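Local coordinates for protein R.MvaI (Kocuria varians, PDB 2OA9) that cleaves DNA as a monomeric restriction endonuclease that recognizes its target sequence asymmetrically, probably with metal-ion assistance, at residues N84-L87 with R88-G92; L8-L11 with K12-I15. All coordinates share one frame; numbering follows the deposited sequence.

In the fold
Contacts 1 and 2 each lie within one helix, about two turns long and packed against beta-strands, and they sit on opposite sides of the chain's centre, some 46 Å apart between centres and about 32 Å between nearest atoms. Contact 2, at 8-15, is closer to the metal chemistry of this PD-(D/E)XK-clan nuclease: the Ile15 side chain comes within about 6 Å of that of Ile59, and the Leu11 side chain within about 10 Å of that of Asp53, both calcium-binding residues although no calcium is bound here. Contact 1, at 84-92, lies away from those sites, with a cadmium ion about 12 Å from the Asn84 side chain.

Contact 1: N84-L87 with R88-G92; sequences NTML and RNRYG
Met86 meets Arg90 and Tyr91 in a local i to i+4 and i+5 contact on the last turns of helix 83-91. The Met86 sulfur lies over the centre of the Arg90 guanidinium, SD to CZ 3.8 Å. The same atom makes an oblique Met-aromatic contact with Tyr91, 4.7 Å from SD to the ring centroid. Met86 reaches both because CG leaves anti to the backbone N (chi1 -177°) and the chain then bends at chi2 and chi3. Arg90 NH1 in turn donates to Tyr91 OH at 3.1 Å, in the guanidinium plane, which helps to hold the flat group under the sulfur. Leu87 meets the ring differently, its CD2 in the ring plane at the edge, 3.7 Å from Tyr91 CD1. Four i to i+4 backbone bonds run as far as Tyr91 N to Leu87 O (2.9 Å); a weak one, Gly92 N to Arg88 O, follows, although Gly92 has left helical geometry. Tyr91 OH is also hydrogen-bonded to Asp145 OD2, and the Arg88 guanidinium to Thr225 OG1 through NE, Asn100 O through NH1 and Gly223 O through NH2. The helix packs between strand 143-151 (Met86, Leu87, Tyr91) and strands 100-106 and 207-215 (Leu87).

Contact 2: L8-L11 with K12-I15; sequences LNLL and KEAI
Leu8 and Lys12 make the closest side-chain contact in this stretch of the amphipathic helix 6-19, one turn apart. The aliphatic part of Lys12 crosses the end of Leu8, and the Leu8 branch point CG sits 3.5 Å from Lys12 CE, tighter than an ordinary carbon-carbon contact. The chain of Lys12 is extended beyond CG and runs back along the helix towards its start, bringing the ammonium NZ to 3.4 Å from Leu8 CD2. Next along the helix, Leu10 and Glu13 lie side by side and point the same way, CD2 of Leu10 4.0 Å from OE1 of Glu13. Leu11 and Ile15 pair on the buried face, where Leu11 CD1 meets Ile15 CD1 at 3.9 Å. CG of Leu11 stands anti to the backbone N (chi1 174°), and CG1 of Ile15 lies beside its own backbone N (chi1 -69°); with these torsions the two CD1 methyls come together. Four successive i to i+4 backbone bonds set this spacing, among them Lys12 N to Leu8 O at 2.9 Å.

Further out, the helix lies with Ala14 against Leu42, Glu45 and Leu49 of helix 33-49, and with Leu8, Leu11 and Ile15 against strand 179-192 of the mixed sheet, where all three touch Leu189. Phe54 and Ile57, in loops, also touch Leu11. Ile15 lies close to Ile59, a residue of a calcium site seen in another structure of this protein. The small Ala14 side chain sits close to its own helix here, CB lying 3.4 Å from Leu10 O.

Contact 1: N84-L87 with R88-G92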
# COMPACT_ATOMS: atom_id res chain seq x y z
N ASN A 84 -1.79 20.81 1.78
CA ASN A 84 -1.41 20.39 0.42
C ASN A 84 -1.37 21.57 -0.55
O ASN A 84 -0.47 21.68 -1.39
CB ASN A 84 -2.17 19.10 -0.03
CG ASN A 84 -1.50 17.78 0.53
OD1 ASN A 84 -0.44 17.79 1.19
ND2 ASN A 84 -2.12 16.64 0.25
N THR A 85 -2.25 22.55 -0.35
CA THR A 85 -2.21 23.80 -1.08
C THR A 85 -0.97 24.63 -0.79
O THR A 85 -0.34 25.16 -1.69
CB THR A 85 -3.47 24.63 -0.81
OG1 THR A 85 -4.63 23.85 -1.18
CG2 THR A 85 -3.48 25.92 -1.62
N MET A 86 -0.58 24.72 0.49
CA MET A 86 0.67 25.41 0.80
C MET A 86 1.86 24.75 0.14
O MET A 86 2.75 25.40 -0.40
CB MET A 86 0.91 25.50 2.30
CG MET A 86 2.16 26.27 2.70
SD MET A 86 3.69 25.26 2.74
CE MET A 86 3.30 24.27 4.12
N LEU A 87 1.91 23.42 0.19
CA LEU A 87 3.05 22.70 -0.32
C LEU A 87 3.21 22.93 -1.81
O LEU A 87 4.31 23.16 -2.31
CB LEU A 87 2.95 21.21 -0.05
CG LEU A 87 3.09 20.75 1.40
CD1 LEU A 87 2.72 19.26 1.48
CD2 LEU A 87 4.49 20.99 1.94
N ARG A 88 2.12 22.87 -2.54
CA ARG A 88 2.25 23.02 -3.98
C ARG A 88 2.65 24.45 -4.36
O ARG A 88 3.53 24.63 -5.20
CB ARG A 88 0.98 22.53 -4.70
CG ARG A 88 -0.13 23.46 -4.82
CD ARG A 88 -1.32 22.88 -5.64
NE ARG A 88 -2.38 23.80 -5.49
CZ ARG A 88 -2.58 24.84 -6.29
NH1 ARG A 88 -1.78 25.10 -7.33
NH2 ARG A 88 -3.58 25.68 -6.04
N ASN A 89 1.99 25.43 -3.72
CA ASN A 89 2.22 26.81 -4.09
C ASN A 89 3.62 27.26 -3.64
O ASN A 89 4.33 27.93 -4.38
CB ASN A 89 1.18 27.73 -3.52
CG ASN A 89 -0.06 27.78 -4.39
OD1 ASN A 89 0.05 27.47 -5.55
ND2 ASN A 89 -1.20 28.10 -3.83
N ARG A 90 4.04 26.87 -2.44
CA ARG A 90 5.32 27.33 -1.90
C ARG A 90 6.49 26.55 -2.49
O ARG A 90 7.46 27.15 -2.94
CB ARG A 90 5.34 27.27 -0.37
CG ARG A 90 6.60 27.85 0.22
CD ARG A 90 6.69 27.74 1.70
NE ARG A 90 5.68 28.51 2.40
CZ ARG A 90 5.48 28.41 3.71
NH1 ARG A 90 6.20 27.57 4.44
NH2 ARG A 90 4.53 29.12 4.30
N TYR A 91 6.40 25.22 -2.51
CA TYR A 91 7.55 24.37 -2.83
C TYR A 91 7.46 23.69 -4.20
O TYR A 91 8.43 23.09 -4.64
CB TYR A 91 7.79 23.30 -1.76
CG TYR A 91 7.89 23.84 -0.35
CD1 TYR A 91 7.05 23.34 0.66
CD2 TYR A 91 8.80 24.82 -0.00
CE1 TYR A 91 7.11 23.85 1.96
CE2 TYR A 91 8.88 25.30 1.28
CZ TYR A 91 8.01 24.83 2.29
OH TYR A 91 8.07 25.32 3.56
N GLY A 92 6.33 23.82 -4.88
CA GLY A 92 6.12 23.13 -6.15
C GLY A 92 6.69 23.87 -7.34
O GLY A 92 7.42 24.85 -7.20

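Contact 2: L8-L11 with K12-I15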
# COMPACT_ATOMS: atom_id res chain seq x y z
N LEU A 8 -11.89 -14.39 9.73
CA LEU A 8 -10.58 -14.92 9.50
C LEU A 8 -10.55 -16.43 9.60
O LEU A 8 -9.85 -17.10 8.84
CB LEU A 8 -9.60 -14.28 10.49
CG LEU A 8 -8.14 -14.63 10.27
CD1 LEU A 8 -7.68 -14.34 8.83
CD2 LEU A 8 -7.27 -13.90 11.24
N ASN A 9 -11.29 -17.01 10.54
CA ASN A 9 -11.36 -18.46 10.63
C ASN A 9 -11.81 -19.06 9.31
O ASN A 9 -11.21 -20.04 8.84
CB ASN A 9 -12.30 -18.87 11.77
CG ASN A 9 -12.65 -20.40 11.79
OD1 ASN A 9 -11.82 -21.20 12.08
ND2 ASN A 9 -13.88 -20.72 11.51
N LEU A 10 -12.84 -18.49 8.73
CA LEU A 10 -13.39 -18.98 7.45
C LEU A 10 -12.43 -18.76 6.27
O LEU A 10 -12.27 -19.63 5.43
CB LEU A 10 -14.76 -18.34 7.13
CG LEU A 10 -15.87 -18.88 8.05
CD1 LEU A 10 -17.14 -18.06 7.92
CD2 LEU A 10 -16.15 -20.36 7.79
N LEU A 11 -11.81 -17.60 6.21
CA LEU A 11 -10.85 -17.30 5.17
C LEU A 11 -9.66 -18.23 5.23
O LEU A 11 -9.25 -18.76 4.20
CB LEU A 11 -10.46 -15.82 5.21
CG LEU A 11 -9.34 -15.41 4.23
CD1 LEU A 11 -9.82 -15.67 2.81
CD2 LEU A 11 -8.96 -13.99 4.54
N LYS A 12 -9.12 -18.45 6.43
CA LYS A 12 -8.00 -19.38 6.59
C LYS A 12 -8.42 -20.78 6.17
O LYS A 12 -7.64 -21.46 5.54
CB LYS A 12 -7.40 -19.39 7.99
CG LYS A 12 -6.73 -18.11 8.39
CD LYS A 12 -6.32 -18.16 9.86
CE LYS A 12 -5.54 -16.95 10.35
NZ LYS A 12 -5.56 -16.79 11.82
N GLU A 13 -9.61 -21.21 6.58
CA GLU A 13 -10.11 -22.52 6.19
C GLU A 13 -10.22 -22.66 4.68
O GLU A 13 -9.83 -23.69 4.12
CB GLU A 13 -11.44 -22.82 6.90
CG GLU A 13 -12.14 -24.11 6.46
CD GLU A 13 -13.36 -24.47 7.30
OE1 GLU A 13 -13.84 -23.63 8.09
OE2 GLU A 13 -13.82 -25.64 7.18
N ALA A 14 -10.72 -21.61 4.03
CA ALA A 14 -10.87 -21.60 2.58
C ALA A 14 -9.50 -21.73 1.90
O ALA A 14 -9.33 -22.53 0.98
CB ALA A 14 -11.60 -20.35 2.13
N ILE A 15 -8.54 -20.93 2.34
CA ILE A 15 -7.19 -20.99 1.75
C ILE A 15 -6.52 -22.34 2.04
O ILE A 15 -5.89 -22.93 1.17
CB ILE A 15 -6.36 -19.81 2.26
CG1 ILE A 15 -6.89 -18.50 1.69
CG2 ILE A 15 -4.89 -19.98 1.92
CD1 ILE A 15 -6.32 -17.26 2.34